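Chitin oligosaccahride binding protein NagB1 (Paenibacillus sp. FPU-7, PDB 7EHP) binds the chitin oligosaccharides N,N'-diacetylchitobiose and N,N',N''-triacetylchitotriose as an extracellular solute-binding protein, probably delivering them to an ABC-type sugar importer. Local coordinates at residues A[21-26]-A[313-318]; A[167-172]-A[363-368]; A[173-178]-A[205-210]. All coordinates share one frame; numbering follows the deposited sequence.

Overall arrangement
Following the chain from the N terminus, the first segment met is 21-26, on helix 15-31; contact 1 joins it to 313-318, on helix 310-320, across 286 intervening residues, closing a long loop at the surface. Inside this loop runs helix 165-180, which serves both other contacts. Contact 3 closes a short loop to helix 198-213 and is nested within the spans of contacts 1 and 2. Contact 2 reaches onward to helix 359-373, beyond the end of contact 1, so these two cross along the chain. Contacts 2 and 3 touch, their centres about 11 Å apart, through Leu172 on Tyr207 and Leu365 on Trp176. Contact 1 lies on the opposite side of the chain's centre, its centre about 31 Å from that of contact 2.

Contact 1. Residues A[21-26]-A[313-318]; sequences LEDIAQ and QKRQLK
Asp23 and Arg315 meet in a salt bridge in which a single carboxylate oxygen takes the end of the guanidinium group. Both terminal nitrogens donate to Asp23 OD2: it lies 2.8 Å from Arg315 NH1 and equally 2.8 Å from Arg315 NH2, nearly in the guanidinium plane. Seen from the acid the two bonds differ. The NH1 donor uses the anti lone pair of OD2, on the side away from OD1, whereas NH2 comes from above the carboxylate plane, 45° out of it. The planes of the two groups are accordingly 53° apart, and neither N-H points quite straight at the oxygen. Arg315 spans the gap between the helices with its CG anti to the backbone N (chi1 172°) and its chain extended from there to NE, which carries the charged end out to Asp23. In the next shell, each partner has another tie within its own helix: Asp23 OD1 forms a salt bridge with Lys19, and Arg315 NE one with Glu319. Between residues 21-26 and 313-318 the contact is this one ion pair at the surface, with Met20, about one turn before Asp23 on helix 15-31, packing on the Arg315 side chain beside it. Because Lys19, Asp23, Arg315 and Glu319 alternate in sign, both groups are likely to stay ionised, and nearby solvent would probably moderate the strength of the attraction.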
loop_
_atom_site.group_PDB
_atom_site.type_symbol
_atom_site.label_atom_id
_atom_site.label_comp_id
_atom_site.label_asym_id
_atom_site.label_seq_id
_atom_site.Cartn_x
_atom_site.Cartn_y
_atom_site.Cartn_z
ATOM N N LEU A 21 1.137 4.548 18.399
ATOM C CA LEU A 21 0.950 5.988 18.218
ATOM C C LEU A 21 0.637 6.676 19.542
ATOM O O LEU A 21 1.133 7.774 19.811
ATOM C CB LEU A 21 -0.169 6.253 17.205
ATOM C CG LEU A 21 0.273 6.159 15.742
ATOM C CD1 LEU A 21 -0.925 6.050 14.792
ATOM C CD2 LEU A 21 1.161 7.338 15.352
ATOM N N GLU A 22 -0.188 6.046 20.385
ATOM C CA GLU A 22 -0.511 6.631 21.685
ATOM C C GLU A 22 0.711 6.681 22.597
ATOM O O GLU A 22 0.862 7.626 23.388
ATOM C CB GLU A 22 -1.640 5.842 22.351
ATOM C CG GLU A 22 -2.977 5.968 21.620
ATOM C CD GLU A 22 -3.994 4.933 22.041
ATOM O OE1 GLU A 22 -3.704 4.158 22.988
ATOM O OE2 GLU A 22 -5.095 4.897 21.430
ATOM N N ASP A 23 1.570 5.654 22.541
ATOM C CA ASP A 23 2.821 5.706 23.299
ATOM C C ASP A 23 3.689 6.855 22.814
ATOM O O ASP A 23 4.233 7.626 23.619
ATOM C CB ASP A 23 3.585 4.382 23.185
ATOM C CG ASP A 23 2.909 3.250 23.933
ATOM O OD1 ASP A 23 1.888 3.509 24.596
ATOM O OD2 ASP A 23 3.397 2.097 23.859
ATOM N N ILE A 24 3.826 6.987 21.488
ATOM C CA ILE A 24 4.593 8.096 20.925
ATOM C C ILE A 24 4.004 9.433 21.381
ATOM O O ILE A 24 4.739 10.366 21.733
ATOM C CB ILE A 24 4.666 7.971 19.384
ATOM C CG1 ILE A 24 5.534 6.766 18.981
ATOM C CG2 ILE A 24 5.233 9.254 18.770
ATOM C CD1 ILE A 24 5.498 6.398 17.476
ATOM N N ALA A 25 2.672 9.526 21.451
ATOM C CA ALA A 25 2.035 10.789 21.812
ATOM C C ALA A 25 2.339 11.190 23.267
ATOM O O ALA A 25 2.805 12.311 23.498
ATOM C CB ALA A 25 0.529 10.697 21.535
ATOM N N GLN A 26 2.101 10.311 24.281
ATOM C CA GLN A 26 2.687 10.610 25.606
ATOM C C GLN A 26 4.160 10.961 25.596
ATOM O O GLN A 26 4.539 11.870 26.344
ATOM C CB GLN A 26 2.537 9.555 26.696
ATOM C CG GLN A 26 2.817 8.046 26.414
ATOM C CD GLN A 26 3.098 7.468 27.797
ATOM O OE1 GLN A 26 3.662 8.285 28.656
ATOM N NE2 GLN A 26 2.593 6.245 28.189
ATOM N N GLN A 313 10.734 1.131 14.949
ATOM C CA GLN A 313 10.801 0.303 13.748
ATOM C C GLN A 313 10.806 -1.180 14.095
ATOM O O GLN A 313 10.096 -1.980 13.468
ATOM C CB GLN A 313 12.048 0.663 12.940
ATOM C CG GLN A 313 11.970 2.010 12.272
ATOM C CD GLN A 313 11.146 1.981 10.994
ATOM O OE1 GLN A 313 11.623 1.532 9.945
ATOM N NE2 GLN A 313 9.908 2.459 11.073
ATOM N N LYS A 314 11.611 -1.574 15.089
ATOM C CA LYS A 314 11.620 -2.980 15.504
ATOM C C LYS A 314 10.296 -3.382 16.136
ATOM O O LYS A 314 9.797 -4.492 15.897
ATOM C CB LYS A 314 12.755 -3.244 16.493
ATOM C CG LYS A 314 14.120 -3.461 15.870
ATOM C CD LYS A 314 15.178 -3.621 16.962
ATOM C CE LYS A 314 16.423 -4.308 16.445
ATOM N NZ LYS A 314 17.570 -4.068 17.360
ATOM N N ARG A 315 9.720 -2.496 16.954
ATOM C CA ARG A 315 8.475 -2.813 17.646
ATOM C C ARG A 315 7.365 -3.155 16.651
ATOM O O ARG A 315 6.683 -4.182 16.782
ATOM C CB ARG A 315 8.076 -1.638 18.540
ATOM C CG ARG A 315 6.697 -1.781 19.167
ATOM C CD ARG A 315 6.481 -0.792 20.305
ATOM N NE ARG A 315 5.079 -0.770 20.743
ATOM C CZ ARG A 315 4.577 0.106 21.609
ATOM N NH1 ARG A 315 5.371 1.031 22.148
ATOM N NH2 ARG A 315 3.290 0.058 21.945
ATOM N N GLN A 316 7.174 -2.310 15.639
ATOM C CA GLN A 316 6.086 -2.544 14.699
ATOM C C GLN A 316 6.376 -3.753 13.827
ATOM O O GLN A 316 5.446 -4.415 13.354
ATOM C CB GLN A 316 5.837 -1.299 13.851
ATOM C CG GLN A 316 7.005 -0.955 12.943
ATOM C CD GLN A 316 6.681 0.165 11.986
ATOM O OE1 GLN A 316 5.790 0.979 12.250
ATOM N NE2 GLN A 316 7.400 0.214 10.857
ATOM N N LEU A 317 7.655 -4.080 13.632
ATOM C CA LEU A 317 7.996 -5.307 12.917
ATOM C C LEU A 317 7.629 -6.532 13.746
ATOM O O LEU A 317 6.970 -7.456 13.255
ATOM C CB LEU A 317 9.487 -5.321 12.571
ATOM C CG LEU A 317 9.975 -6.650 11.990
ATOM C CD1 LEU A 317 9.267 -6.920 10.653
ATOM C CD2 LEU A 317 11.489 -6.664 11.802
ATOM N N LYS A 318 8.040 -6.535 15.017
ATOM C CA LYS A 318 7.808 -7.661 15.913
ATOM C C LYS A 318 6.330 -7.816 16.237
ATOM O O LYS A 318 5.805 -8.936 16.253
ATOM C CB LYS A 318 8.623 -7.453 17.191
ATOM C CG LYS A 318 8.590 -8.576 18.224
ATOM C CD LYS A 318 9.157 -8.067 19.553
ATOM C CE LYS A 318 9.337 -9.165 20.590
ATOM N NZ LYS A 318 9.887 -8.604 21.869
#

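Contact 2. Residues A[167-172]-A[363-368]; sequences VANMML and ETLEMC
Asn169 sets its CG beside the backbone N (chi1 -72°), while Leu365 holds its CG anti to the backbone N (chi1 -177°), and the two side chains slide past each other in opposite directions. The amide thereby lies along the leucine branch point, with Asn169 OD1 3.5 Å from Leu365 CG and Asn169 CG 3.6 Å from Leu365 CD2. One turn on, Leu172 meets the same leucine tip to tip, its CD2 3.9 Å from Leu365 CD1. The other end of the amide faces Glu366: Asn169 ND2 is 3.5 Å from Glu366 CG, and a water bridges the polar ends, accepting from Asn169 ND2 at 2.7 Å and donating to Glu366 OE1 at 2.9 Å. That carboxylate oxygen also pairs with Arg362. Asn169 OD1, in contrast, is buried against the leucine without any polar partner in the model. With an alanine here in place of the asparagine, the bridging water would probably lose its ND2 donor and a gap would open beside Leu365. Phe353 touches both Asn169 and Leu365. The axes of the two segments pass 9.5 Å apart at 95°, and Asn169 and Leu172, one turn apart, both meet Leu365. Such a perpendicular helix pair, with the Glu366 side chain about 6 Å from a bound N-acetylglucosamine, is consistent with a place close behind the sugar site of a solute-binding protein of the periplasmic-binding-protein clan.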
loop_
_atom_site.group_PDB
_atom_site.type_symbol
_atom_site.label_atom_id
_atom_site.label_comp_id
_atom_site.label_asym_id
_atom_site.label_seq_id
_atom_site.Cartn_x
_atom_site.Cartn_y
_atom_site.Cartn_z
ATOM N N VAL A 167 -8.654 -1.352 -3.427
ATOM C CA VAL A 167 -8.275 -2.747 -3.195
ATOM C C VAL A 167 -8.191 -3.507 -4.513
ATOM O O VAL A 167 -7.304 -4.346 -4.712
ATOM C CB VAL A 167 -9.271 -3.417 -2.229
ATOM C CG1 VAL A 167 -8.901 -4.858 -2.001
ATOM C CG2 VAL A 167 -9.330 -2.654 -0.900
ATOM N N ALA A 168 -9.127 -3.238 -5.426
ATOM C CA ALA A 168 -9.161 -3.956 -6.698
ATOM C C ALA A 168 -7.934 -3.638 -7.551
ATOM O O ALA A 168 -7.513 -4.462 -8.371
ATOM C CB ALA A 168 -10.446 -3.603 -7.452
ATOM N N ASN A 169 -7.332 -2.471 -7.343
ATOM C CA ASN A 169 -6.201 -2.049 -8.151
ATOM C C ASN A 169 -4.885 -2.681 -7.722
ATOM O O ASN A 169 -3.896 -2.555 -8.455
ATOM C CB ASN A 169 -6.096 -0.518 -8.123
ATOM C CG ASN A 169 -7.187 0.122 -8.927
ATOM O OD1 ASN A 169 -7.841 -0.557 -9.726
ATOM N ND2 ASN A 169 -7.419 1.405 -8.720
ATOM N N MET A 170 -4.853 -3.385 -6.590
ATOM C CA MET A 170 -3.602 -3.939 -6.090
ATOM C C MET A 170 -3.133 -5.034 -7.052
ATOM O O MET A 170 -2.118 -4.877 -7.746
ATOM C CB MET A 170 -3.796 -4.470 -4.662
ATOM C CG MET A 170 -3.483 -3.389 -3.613
ATOM S SD MET A 170 -3.396 -3.987 -1.908
ATOM C CE MET A 170 -5.010 -4.716 -1.612
ATOM N N MET A 171 -3.885 -6.130 -7.147
ATOM C CA MET A 171 -3.483 -7.183 -8.080
ATOM C C MET A 171 -3.454 -6.682 -9.515
ATOM O O MET A 171 -2.628 -7.139 -10.319
ATOM C CB MET A 171 -4.405 -8.397 -7.957
ATOM C CG MET A 171 -3.885 -9.565 -8.781
ATOM S SD MET A 171 -5.059 -10.878 -9.103
ATOM C CE MET A 171 -5.253 -11.605 -7.483
ATOM N N LEU A 172 -4.323 -5.732 -9.851
ATOM C CA LEU A 172 -4.324 -5.181 -11.195
ATOM C C LEU A 172 -2.996 -4.523 -11.502
ATOM O O LEU A 172 -2.494 -4.623 -12.629
ATOM C CB LEU A 172 -5.492 -4.203 -11.365
ATOM C CG LEU A 172 -5.718 -3.470 -12.689
ATOM C CD1 LEU A 172 -6.145 -4.459 -13.817
ATOM C CD2 LEU A 172 -6.747 -2.366 -12.521
ATOM N N GLU A 363 -8.647 7.705 -9.334
ATOM C CA GLU A 363 -10.071 7.637 -9.019
ATOM C C GLU A 363 -10.854 6.980 -10.153
ATOM O O GLU A 363 -11.748 6.157 -9.917
ATOM C CB GLU A 363 -10.608 9.042 -8.744
ATOM C CG GLU A 363 -12.081 9.043 -8.385
ATOM C CD GLU A 363 -12.669 10.442 -8.220
ATOM O OE1 GLU A 363 -12.835 11.152 -9.232
ATOM O OE2 GLU A 363 -12.971 10.821 -7.071
ATOM N N THR A 364 -10.512 7.319 -11.395
ATOM C CA THR A 364 -11.202 6.755 -12.549
ATOM C C THR A 364 -10.931 5.260 -12.681
ATOM O O THR A 364 -11.837 4.484 -12.999
ATOM C CB THR A 364 -10.758 7.519 -13.792
ATOM O OG1 THR A 364 -11.043 8.912 -13.583
ATOM C CG2 THR A 364 -11.435 6.982 -15.063
ATOM N N LEU A 365 -9.693 4.833 -12.426
ATOM C CA LEU A 365 -9.396 3.408 -12.474
ATOM C C LEU A 365 -10.214 2.653 -11.437
ATOM O O LEU A 365 -10.759 1.583 -11.734
ATOM C CB LEU A 365 -7.903 3.156 -12.262
ATOM C CG LEU A 365 -7.507 1.692 -12.379
ATOM C CD1 LEU A 365 -7.881 1.179 -13.795
ATOM C CD2 LEU A 365 -6.020 1.490 -12.095
ATOM N N GLU A 366 -10.327 3.203 -10.219
ATOM C CA GLU A 366 -11.160 2.589 -9.182
ATOM C C GLU A 366 -12.592 2.403 -9.666
ATOM O O GLU A 366 -13.145 1.297 -9.617
ATOM C CB GLU A 366 -11.149 3.453 -7.919
ATOM C CG GLU A 366 -9.937 3.256 -7.060
ATOM C CD GLU A 366 -9.720 4.384 -6.066
ATOM O OE1 GLU A 366 -8.719 4.322 -5.325
ATOM O OE2 GLU A 366 -10.537 5.324 -6.018
ATOM N N MET A 367 -13.204 3.477 -10.157
ATOM C CA MET A 367 -14.598 3.383 -10.571
ATOM C C MET A 367 -14.760 2.458 -11.769
ATOM O O MET A 367 -15.717 1.686 -11.831
ATOM C CB MET A 367 -15.141 4.773 -10.879
ATOM C CG MET A 367 -14.833 5.800 -9.784
ATOM S SD MET A 367 -15.545 7.441 -10.073
ATOM C CE MET A 367 -14.352 8.180 -11.202
ATOM N N CYS A 368 -13.826 2.518 -12.722
ATOM C CA CYS A 368 -13.884 1.639 -13.886
ATOM C C CYS A 368 -13.762 0.175 -13.491
ATOM O O CYS A 368 -14.461 -0.676 -14.045
ATOM C CB CYS A 368 -12.794 2.009 -14.883
ATOM S SG CYS A 368 -13.242 3.433 -15.878
HETATM O O HOH W 1 -6.565 2.855 -6.611
#

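Contact 3. Residues A[173-178]-A[205-210]; sequences NTLWVR and KRYDTL
Tyr207 presents the edge of its ring to Leu175, whose CD1 lies near the ring plane, 4.0 Å from Tyr207 CD2. A second flat group, the indole of Trp176, takes no part in this meeting; one of its faces carries the carbonyl oxygen of Asn173, 3.7 Å above the plane and offset toward the rim, and its ring forms edge-to-face contacts with Trp195 and Phe353. Leu175 does most of the touching across the helix pair. Its CD1 reaches the base of the tyrosine, 3.7 Å from both Tyr207 CA and Tyr207 CB, and the two side chains cross at about a right angle. The same methyl approaches Leu210 more loosely, 4.4 Å from Leu210 CD1, while the other methyl, Leu175 CD2, lies 4.2 Å from Arg206 CB. The leucine thus sits among three residues of helix 198-213. Tyr207 has its CG anti to the backbone N (chi1 -174°), which swings the ring past Leu175 to Leu172. Its hydroxyl is thereby carried to the backbone of Ala168, where Tyr207 OH lies 3.0 Å from Ala168 O, a probable hydrogen bond. Arg206 lends only its aliphatic base here, its charged end being paired with Asp202 and in a cation-pi contact with Trp140. With segment axes 9.6 Å apart at 134°, this is oblique, roughly antiparallel packing of neighbouring helices, consistent with the helical layer of one lobe in the two-lobed solute-binding-protein fold.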
loop_
_atom_site.group_PDB
_atom_site.type_symbol
_atom_site.label_atom_id
_atom_site.label_comp_id
_atom_site.label_asym_id
_atom_site.label_seq_id
_atom_site.Cartn_x
_atom_site.Cartn_y
_atom_site.Cartn_z
ATOM N N ASN A 173 -2.399 -3.867 -10.513
ATOM C CA ASN A 173 -1.238 -3.018 -10.719
ATOM C C ASN A 173 -0.223 -3.915 -11.367
ATOM O O ASN A 173 0.414 -3.635 -12.375
ATOM C CB ASN A 173 -0.373 -2.653 -9.459
ATOM C CG ASN A 173 0.353 -1.370 -9.702
ATOM O OD1 ASN A 173 -0.318 -0.563 -10.311
ATOM N ND2 ASN A 173 1.783 -1.421 -9.812
ATOM N N THR A 174 -0.049 -4.984 -10.574
ATOM C CA THR A 174 0.985 -6.010 -10.831
ATOM C C THR A 174 0.691 -6.798 -12.091
ATOM O O THR A 174 1.621 -7.194 -12.805
ATOM C CB THR A 174 1.072 -6.992 -9.647
ATOM O OG1 THR A 174 1.632 -6.392 -8.476
ATOM C CG2 THR A 174 1.868 -8.265 -10.007
ATOM N N LEU A 175 -0.590 -7.011 -12.401
ATOM C CA LEU A 175 -0.887 -7.747 -13.621
ATOM C C LEU A 175 -0.500 -6.948 -14.860
ATOM O O LEU A 175 0.151 -7.491 -15.752
ATOM C CB LEU A 175 -2.361 -8.142 -13.649
ATOM C CG LEU A 175 -2.597 -9.524 -13.026
ATOM C CD1 LEU A 175 -4.096 -9.834 -12.951
ATOM C CD2 LEU A 175 -1.868 -10.582 -13.846
ATOM N N TRP A 176 -0.867 -5.654 -14.943
ATOM C CA TRP A 176 -0.503 -4.972 -16.189
ATOM C C TRP A 176 0.982 -4.629 -16.216
ATOM O O TRP A 176 1.545 -4.459 -17.299
ATOM C CB TRP A 176 -1.314 -3.680 -16.489
ATOM C CG TRP A 176 -0.893 -2.384 -15.753
ATOM C CD1 TRP A 176 0.171 -1.598 -16.079
ATOM C CD2 TRP A 176 -1.637 -1.638 -14.763
ATOM N NE1 TRP A 176 0.224 -0.487 -15.273
ATOM C CE2 TRP A 176 -0.875 -0.481 -14.459
ATOM C CE3 TRP A 176 -2.833 -1.858 -14.060
ATOM C CZ2 TRP A 176 -1.271 0.451 -13.490
ATOM C CZ3 TRP A 176 -3.220 -0.939 -13.098
ATOM C CH2 TRP A 176 -2.441 0.206 -12.822
ATOM N N VAL A 177 1.632 -4.510 -15.052
ATOM C CA VAL A 177 3.081 -4.335 -15.039
ATOM C C VAL A 177 3.774 -5.636 -15.440
ATOM O O VAL A 177 4.799 -5.620 -16.137
ATOM C CB VAL A 177 3.581 -3.828 -13.667
ATOM C CG1 VAL A 177 5.126 -3.950 -13.558
ATOM C CG2 VAL A 177 3.128 -2.373 -13.416
ATOM N N ARG A 178 3.236 -6.778 -15.017
ATOM C CA ARG A 178 3.737 -8.056 -15.519
ATOM C C ARG A 178 3.752 -8.082 -17.045
ATOM O O ARG A 178 4.736 -8.506 -17.666
ATOM C CB ARG A 178 2.883 -9.215 -14.993
ATOM C CG ARG A 178 3.271 -9.718 -13.589
ATOM C CD ARG A 178 4.368 -10.767 -13.593
ATOM N NE ARG A 178 4.723 -11.164 -12.231
ATOM C CZ ARG A 178 5.405 -10.394 -11.379
ATOM N NH1 ARG A 178 5.818 -9.200 -11.760
ATOM N NH2 ARG A 178 5.680 -10.817 -10.146
ATOM N N LYS A 205 -6.897 -8.062 -19.302
ATOM C CA LYS A 205 -7.669 -9.228 -19.739
ATOM C C LYS A 205 -7.372 -10.436 -18.868
ATOM O O LYS A 205 -8.251 -11.290 -18.657
ATOM C CB LYS A 205 -7.389 -9.536 -21.218
ATOM C CG LYS A 205 -8.004 -8.519 -22.177
ATOM C CD LYS A 205 -7.815 -8.921 -23.639
ATOM C CE LYS A 205 -6.450 -8.496 -24.148
ATOM N NZ LYS A 205 -6.499 -8.162 -25.592
ATOM N N ARG A 206 -6.152 -10.509 -18.330
ATOM C CA ARG A 206 -5.812 -11.592 -17.412
ATOM C C ARG A 206 -6.574 -11.448 -16.113
ATOM O O ARG A 206 -7.012 -12.437 -15.527
ATOM C CB ARG A 206 -4.309 -11.599 -17.136
ATOM C CG ARG A 206 -3.507 -12.228 -18.258
ATOM C CD ARG A 206 -2.023 -12.026 -18.044
ATOM N NE ARG A 206 -1.260 -12.436 -19.218
ATOM C CZ ARG A 206 -0.998 -13.700 -19.528
ATOM N NH1 ARG A 206 -1.442 -14.686 -18.746
ATOM N NH2 ARG A 206 -0.296 -13.979 -20.622
ATOM N N TYR A 207 -6.673 -10.217 -15.625
ATOM C CA TYR A 207 -7.469 -9.924 -14.448
ATOM C C TYR A 207 -8.924 -10.306 -14.683
ATOM O O TYR A 207 -9.556 -10.947 -13.833
ATOM C CB TYR A 207 -7.322 -8.434 -14.141
ATOM C CG TYR A 207 -7.966 -7.920 -12.868
ATOM C CD1 TYR A 207 -9.344 -7.686 -12.787
ATOM C CD2 TYR A 207 -7.180 -7.595 -11.763
ATOM C CE1 TYR A 207 -9.921 -7.172 -11.611
ATOM C CE2 TYR A 207 -7.738 -7.081 -10.599
ATOM C CZ TYR A 207 -9.092 -6.868 -10.521
ATOM O OH TYR A 207 -9.606 -6.345 -9.337
ATOM N N ASP A 208 -9.471 -9.900 -15.838
ATOM C CA ASP A 208 -10.847 -10.240 -16.197
ATOM C C ASP A 208 -11.048 -11.753 -16.273
ATOM O O ASP A 208 -12.115 -12.263 -15.916
ATOM C CB ASP A 208 -11.211 -9.581 -17.532
ATOM C CG ASP A 208 -12.719 -9.396 -17.718
ATOM O OD1 ASP A 208 -13.469 -9.326 -16.720
ATOM O OD2 ASP A 208 -13.153 -9.311 -18.880
ATOM N N THR A 209 -10.029 -12.490 -16.737
ATOM C CA THR A 209 -10.122 -13.950 -16.746
ATOM C C THR A 209 -10.319 -14.477 -15.329
ATOM O O THR A 209 -11.125 -15.379 -15.094
ATOM C CB THR A 209 -8.864 -14.558 -17.403
ATOM O OG1 THR A 209 -8.906 -14.379 -18.830
ATOM C CG2 THR A 209 -8.738 -16.048 -17.101
ATOM N N LEU A 210 -9.604 -13.905 -14.362
ATOM C CA LEU A 210 -9.804 -14.290 -12.968
ATOM C C LEU A 210 -11.231 -14.006 -12.529
ATOM O O LEU A 210 -11.834 -14.792 -11.782
ATOM C CB LEU A 210 -8.809 -13.534 -12.077
ATOM C CG LEU A 210 -7.329 -13.860 -12.267
ATOM C CD1 LEU A 210 -6.515 -13.124 -11.196
ATOM C CD2 LEU A 210 -7.062 -15.348 -12.195
#